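Long-range contact in xylose isomerase-like TIM barrel (Anabaena variabilis ATCC 29413, PDB 2QW5), which binds a zinc ion and D-xylose in a TIM barrel and is probably a sugar or sugar-phosphate isomerase or epimerase: residues Thr8-Thr20 / Gly276-Phe289. Residues are numbered along the deposited sequence; the frame is centred on the assembly and turned at random. Where two conformers were deposited one is given.
With ZN (zinc ion), chain D; XLS (D-xylose), chain C.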
loop_
_atom_site.group_PDB
_atom_site.type_symbol
_atom_site.label_atom_id
_atom_site.label_comp_id
_atom_site.label_asym_id
_atom_site.label_seq_id
_atom_site.Cartn_x
_atom_site.Cartn_y
_atom_site.Cartn_z
ATOM N N THR A 8 -17.765 -33.139 -31.928
ATOM C CA THR A 8 -17.920 -31.983 -31.022
ATOM C C THR A 8 -16.720 -31.932 -30.050
ATOM O O THR A 8 -16.336 -32.971 -29.481
ATOM C CB THR A 8 -19.263 -32.026 -30.209
ATOM O OG1 THR A 8 -19.268 -33.150 -29.309
ATOM C CG2 THR A 8 -20.499 -32.084 -31.162
ATOM N N SER A 9 -16.146 -30.738 -29.864
ATOM C CA SER A 9 -14.960 -30.579 -29.012
ATOM C C SER A 9 -15.256 -30.828 -27.517
ATOM O O SER A 9 -16.402 -30.801 -27.072
ATOM C CB SER A 9 -14.311 -29.203 -29.223
ATOM O OG SER A 9 -15.154 -28.171 -28.765
ATOM N N ASP A 10 -14.202 -31.145 -26.779
ATOM C CA ASP A 10 -14.265 -31.354 -25.325
ATOM C C ASP A 10 -14.273 -29.973 -24.676
ATOM O O ASP A 10 -13.490 -29.085 -25.059
ATOM C CB ASP A 10 -13.036 -32.121 -24.814
ATOM C CG ASP A 10 -13.091 -33.601 -25.107
ATOM O OD1 ASP A 10 -14.152 -34.115 -25.479
ATOM O OD2 ASP A 10 -12.057 -34.264 -24.937
ATOM N N ILE A 11 -15.150 -29.811 -23.704
ATOM C CA ILE A 11 -15.273 -28.570 -22.964
ATOM C C ILE A 11 -14.863 -28.857 -21.538
ATOM O O ILE A 11 -15.427 -29.751 -20.892
ATOM C CB ILE A 11 -16.730 -27.982 -23.012
ATOM C CG1 ILE A 11 -17.245 -27.867 -24.444
ATOM C CG2 ILE A 11 -16.814 -26.607 -22.294
ATOM C CD1 ILE A 11 -16.359 -27.053 -25.327
ATOM N N TYR A 12 -13.880 -28.104 -21.044
ATOM C CA TYR A 12 -13.394 -28.210 -19.658
ATOM C C TYR A 12 -13.887 -26.998 -18.878
ATOM O O TYR A 12 -14.397 -26.060 -19.469
ATOM C CB TYR A 12 -11.872 -28.191 -19.629
ATOM C CG TYR A 12 -11.129 -29.403 -20.168
ATOM C CD1 TYR A 12 -11.742 -30.389 -20.979
ATOM C CD2 TYR A 12 -9.735 -29.493 -19.987
ATOM C CE1 TYR A 12 -10.973 -31.474 -21.498
ATOM C CE2 TYR A 12 -9.001 -30.557 -20.498
ATOM C CZ TYR A 12 -9.612 -31.541 -21.243
ATOM O OH TYR A 12 -8.845 -32.566 -21.751
ATOM N N ILE A 13 -13.786 -27.049 -17.565
ATOM C CA ILE A 13 -14.041 -25.876 -16.706
ATOM C C ILE A 13 -12.957 -25.732 -15.652
ATOM O O ILE A 13 -12.476 -26.719 -15.106
ATOM C CB ILE A 13 -15.442 -25.915 -16.093
ATOM C CG1 ILE A 13 -15.737 -24.598 -15.359
ATOM C CG2 ILE A 13 -15.622 -27.187 -15.237
ATOM C CD1 ILE A 13 -17.231 -24.384 -15.013
ATOM N N SER A 14 -12.556 -24.482 -15.380
ATOM C CA SER A 14 -11.566 -24.198 -14.360
ATOM C C SER A 14 -12.104 -24.323 -12.922
ATOM O O SER A 14 -13.178 -23.835 -12.623
ATOM C CB SER A 14 -11.072 -22.765 -14.489
ATOM O OG SER A 14 -10.154 -22.482 -13.459
ATOM N N PHE A 15 -11.276 -24.890 -12.034
ATOM C CA PHE A 15 -11.568 -24.923 -10.582
ATOM C C PHE A 15 -11.477 -23.541 -9.912
ATOM O O PHE A 15 -11.763 -23.455 -8.736
ATOM C CB PHE A 15 -10.781 -26.017 -9.813
ATOM C CG PHE A 15 -11.631 -27.194 -9.452
ATOM C CD1 PHE A 15 -12.305 -27.902 -10.453
ATOM C CD2 PHE A 15 -11.798 -27.574 -8.111
ATOM C CE1 PHE A 15 -13.129 -28.979 -10.139
ATOM C CE2 PHE A 15 -12.645 -28.657 -7.774
ATOM C CZ PHE A 15 -13.288 -29.371 -8.798
ATOM N N PHE A 16 -11.080 -22.476 -10.647
ATOM C CA PHE A 16 -11.217 -21.080 -10.126
ATOM C C PHE A 16 -12.670 -20.643 -9.802
ATOM O O PHE A 16 -12.881 -19.557 -9.248
ATOM C CB PHE A 16 -10.581 -20.080 -11.082
ATOM C CG PHE A 16 -9.082 -20.187 -11.185
ATOM C CD1 PHE A 16 -8.282 -20.559 -10.095
ATOM C CD2 PHE A 16 -8.449 -19.817 -12.359
ATOM C CE1 PHE A 16 -6.908 -20.550 -10.173
ATOM C CE2 PHE A 16 -7.057 -19.850 -12.437
ATOM C CZ PHE A 16 -6.292 -20.198 -11.337
HETATM N N MSE A 17 -13.668 -21.444 -10.210
HETATM C CA MSE A 17 -15.049 -21.266 -9.791
HETATM C C MSE A 17 -15.129 -21.516 -8.266
HETATM O O MSE A 17 -16.040 -21.003 -7.612
HETATM C CB MSE A 17 -15.963 -22.253 -10.505
HETATM C CG MSE A 17 -17.488 -22.161 -10.155
HETATM SE SE MSE A 17 -18.173 -20.434 -10.619
HETATM C CE MSE A 17 -18.650 -20.820 -12.397
ATOM N N PHE A 18 -14.200 -22.320 -7.718
ATOM C CA PHE A 18 -14.212 -22.729 -6.308
ATOM C C PHE A 18 -12.996 -22.392 -5.460
ATOM O O PHE A 18 -13.140 -22.116 -4.260
ATOM C CB PHE A 18 -14.363 -24.272 -6.235
ATOM C CG PHE A 18 -15.423 -24.825 -7.125
ATOM C CD1 PHE A 18 -16.757 -24.607 -6.854
ATOM C CD2 PHE A 18 -15.098 -25.585 -8.237
ATOM C CE1 PHE A 18 -17.758 -25.116 -7.695
ATOM C CE2 PHE A 18 -16.084 -26.090 -9.082
ATOM C CZ PHE A 18 -17.425 -25.869 -8.801
ATOM N N THR A 19 -11.795 -22.437 -6.050
ATOM C CA THR A 19 -10.582 -22.395 -5.253
ATOM C C THR A 19 -9.323 -22.131 -6.041
ATOM O O THR A 19 -9.352 -22.188 -7.253
ATOM C CB THR A 19 -10.414 -23.775 -4.565
ATOM O OG1 THR A 19 -9.418 -23.715 -3.549
ATOM C CG2 THR A 19 -10.087 -24.891 -5.585
ATOM N N THR A 20 -8.247 -21.784 -5.339
ATOM C CA THR A 20 -6.887 -21.693 -5.934
ATOM C C THR A 20 -5.968 -22.840 -5.399
ATOM O O THR A 20 -4.775 -22.934 -5.777
ATOM C CB THR A 20 -6.207 -20.326 -5.688
ATOM O OG1 THR A 20 -5.935 -20.169 -4.301
ATOM C CG2 THR A 20 -7.054 -19.201 -6.169
ATOM N N GLY A 276 -7.971 -29.126 -29.953
ATOM C CA GLY A 276 -7.839 -29.486 -28.544
ATOM C C GLY A 276 -9.055 -29.098 -27.717
ATOM O O GLY A 276 -10.057 -28.665 -28.253
ATOM N N PRO A 277 -8.968 -29.252 -26.387
ATOM C CA PRO A 277 -10.079 -28.887 -25.515
ATOM C C PRO A 277 -10.241 -27.367 -25.362
ATOM O O PRO A 277 -9.235 -26.658 -25.410
ATOM C CB PRO A 277 -9.682 -29.521 -24.181
ATOM C CG PRO A 277 -8.219 -29.592 -24.209
ATOM C CD PRO A 277 -7.830 -29.809 -25.629
ATOM N N ILE A 278 -11.483 -26.902 -25.186
ATOM C CA ILE A 278 -11.819 -25.479 -24.971
ATOM C C ILE A 278 -12.217 -25.361 -23.505
ATOM O O ILE A 278 -13.187 -25.966 -23.116
ATOM C CB ILE A 278 -13.007 -25.019 -25.863
ATOM C CG1 ILE A 278 -12.677 -25.136 -27.356
ATOM C CG2 ILE A 278 -13.405 -23.575 -25.535
ATOM C CD1 ILE A 278 -11.588 -24.203 -27.819
ATOM N N ALA A 279 -11.456 -24.600 -22.689
ATOM C CA ALA A 279 -11.751 -24.479 -21.248
ATOM C C ALA A 279 -12.548 -23.222 -20.883
ATOM O O ALA A 279 -12.216 -22.152 -21.305
ATOM C CB ALA A 279 -10.510 -24.516 -20.444
ATOM N N VAL A 280 -13.632 -23.406 -20.128
ATOM C CA VAL A 280 -14.413 -22.313 -19.565
ATOM C C VAL A 280 -13.633 -21.869 -18.318
ATOM O O VAL A 280 -13.465 -22.663 -17.406
ATOM C CB VAL A 280 -15.835 -22.798 -19.137
ATOM C CG1 VAL A 280 -16.533 -21.752 -18.235
ATOM C CG2 VAL A 280 -16.653 -23.138 -20.371
ATOM N N GLU A 281 -13.134 -20.630 -18.304
ATOM C CA GLU A 281 -12.393 -20.118 -17.151
ATOM C C GLU A 281 -13.120 -18.939 -16.487
ATOM O O GLU A 281 -13.018 -17.802 -16.926
ATOM C CB GLU A 281 -10.984 -19.737 -17.521
ATOM C CG GLU A 281 -10.122 -19.583 -16.249
ATOM C CD GLU A 281 -8.728 -19.179 -16.548
ATOM O OE1 GLU A 281 -8.607 -18.202 -17.328
ATOM O OE2 GLU A 281 -7.788 -19.794 -15.995
ATOM N N ILE A 282 -13.861 -19.248 -15.428
ATOM C CA ILE A 282 -14.632 -18.289 -14.682
ATOM C C ILE A 282 -13.978 -18.173 -13.275
ATOM O O ILE A 282 -13.796 -19.185 -12.562
ATOM C CB ILE A 282 -16.131 -18.747 -14.586
ATOM C CG1 ILE A 282 -16.771 -18.734 -16.003
ATOM C CG2 ILE A 282 -16.932 -17.839 -13.615
ATOM C CD1 ILE A 282 -18.220 -19.232 -16.029
ATOM N N PHE A 283 -13.662 -16.935 -12.902
ATOM C CA PHE A 283 -13.047 -16.588 -11.629
ATOM C C PHE A 283 -14.184 -16.200 -10.697
ATOM O O PHE A 283 -14.746 -15.128 -10.803
ATOM C CB PHE A 283 -12.061 -15.430 -11.796
ATOM C CG PHE A 283 -10.796 -15.834 -12.466
ATOM C CD1 PHE A 283 -10.772 -16.063 -13.828
ATOM C CD2 PHE A 283 -9.634 -16.018 -11.741
ATOM C CE1 PHE A 283 -9.586 -16.444 -14.479
ATOM C CE2 PHE A 283 -8.427 -16.382 -12.411
ATOM C CZ PHE A 283 -8.443 -16.602 -13.771
ATOM N N ASN A 284 -14.571 -17.090 -9.798
ATOM C CA ASN A 284 -15.656 -16.751 -8.866
ATOM C C ASN A 284 -15.176 -15.673 -7.861
ATOM O O ASN A 284 -13.978 -15.504 -7.645
ATOM C CB ASN A 284 -16.165 -18.032 -8.204
ATOM C CG ASN A 284 -17.502 -17.861 -7.541
ATOM O OD1 ASN A 284 -18.139 -16.819 -7.697
ATOM N ND2 ASN A 284 -17.956 -18.899 -6.792
ATOM N N ALA A 285 -16.095 -14.894 -7.300
ATOM C CA ALA A 285 -15.742 -13.892 -6.267
ATOM C C ALA A 285 -15.459 -14.611 -4.921
ATOM O O ALA A 285 -16.240 -14.566 -3.976
ATOM C CB ALA A 285 -16.816 -12.799 -6.156
ATOM N N ILE A 286 -14.314 -15.311 -4.889
ATOM C CA ILE A 286 -13.839 -16.045 -3.728
ATOM C C ILE A 286 -12.740 -15.180 -3.150
ATOM O O ILE A 286 -12.110 -14.383 -3.906
ATOM C CB ILE A 286 -13.313 -17.522 -4.035
ATOM C CG1 ILE A 286 -12.200 -17.526 -5.096
ATOM C CG2 ILE A 286 -14.485 -18.420 -4.431
ATOM C CD1 ILE A 286 -11.496 -18.896 -5.284
ATOM N N PRO A 287 -12.434 -15.346 -1.852
ATOM C CA PRO A 287 -11.385 -14.521 -1.222
ATOM C C PRO A 287 -10.069 -14.383 -2.011
ATOM O O PRO A 287 -9.491 -13.290 -2.046
ATOM C CB PRO A 287 -11.174 -15.223 0.113
ATOM C CG PRO A 287 -12.559 -15.704 0.464
ATOM C CD PRO A 287 -13.048 -16.259 -0.850
ATOM N N ALA A 288 -9.643 -15.433 -2.715
ATOM C CA ALA A 288 -8.407 -15.344 -3.489
ATOM C C ALA A 288 -8.430 -14.311 -4.629
ATOM O O ALA A 288 -7.365 -13.817 -4.988
ATOM C CB ALA A 288 -7.980 -16.725 -4.001
ATOM N N PHE A 289 -9.626 -13.950 -5.147
ATOM C CA PHE A 289 -9.750 -13.077 -6.298
ATOM C C PHE A 289 -10.423 -11.738 -6.092
ATOM O O PHE A 289 -10.256 -10.888 -6.943
ATOM C CB PHE A 289 -10.457 -13.815 -7.449
ATOM C CG PHE A 289 -9.716 -15.051 -7.910
ATOM C CD1 PHE A 289 -8.389 -14.957 -8.308
ATOM C CD2 PHE A 289 -10.339 -16.286 -7.951
ATOM C CE1 PHE A 289 -7.681 -16.085 -8.707
ATOM C CE2 PHE A 289 -9.635 -17.421 -8.349
ATOM C CZ PHE A 289 -8.315 -17.314 -8.734
HETATM ZN ZN ZN D . -6.803 -17.622 -18.250
HETATM C C1 XLS C . -5.164 -15.501 -14.202
HETATM C C2 XLS C . -3.920 -16.355 -13.991
HETATM C C3 XLS C . -3.513 -16.534 -12.486
HETATM C C4 XLS C . -2.974 -17.908 -12.141
HETATM O O1 XLS C . -5.378 -14.594 -15.291
HETATM O O2 XLS C . -4.006 -17.591 -14.700
HETATM O O3 XLS C . -4.487 -16.276 -11.473
HETATM O O4 XLS C . -1.971 -18.231 -13.060
HETATM O O HOH W 1 -11.699 -30.973 -28.110
HETATM O O HOH W 2 -14.487 -21.614 -13.804
HETATM O O HOH W 3 -6.606 -16.252 -16.766
#
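Phe16 meets two aromatic rings of 276-289. Over one face, offset toward the rim, stands CZ of Phe289, which turns its edge to that face, the two ring planes 82° apart; Phe283 lies alongside, its plane inclined by 29° and slid so far that the rings barely overlap, with Phe283 CE2 3.4 Å from Phe16 CD2. At the edge of Phe16, Glu281 OE2 sits 3.6 Å from CE2. The Phe289 ring in turn receives Phe283 CD2 over the centre of a face. At the N-terminal end of the strands, Pro277 CB makes a CH-pi contact over a face of the Tyr12 ring, 3.6 Å from its centroid. Strands 11-14 and 278-280 run parallel as the first and last strands of the eight-stranded TIM barrel, and their backbone ladder, from Asp10 O to Ser14 N, closes it. Beyond the strands, Asn284 grips the 3-10 turn twice: its N bonds Phe16 O, while ND2 donates to Met17 O at 3.0 Å, lying in the plane of that carbonyl, and also to Phe300 O. Glu281, its CG anti to the backbone N (chi1 -164°), extends to bind zinc through OE1 at 2.1 Å, beside Glu183, Asp216 and Gln247. Phe283 CZ reaches D-xylose C1 at 3.5 Å.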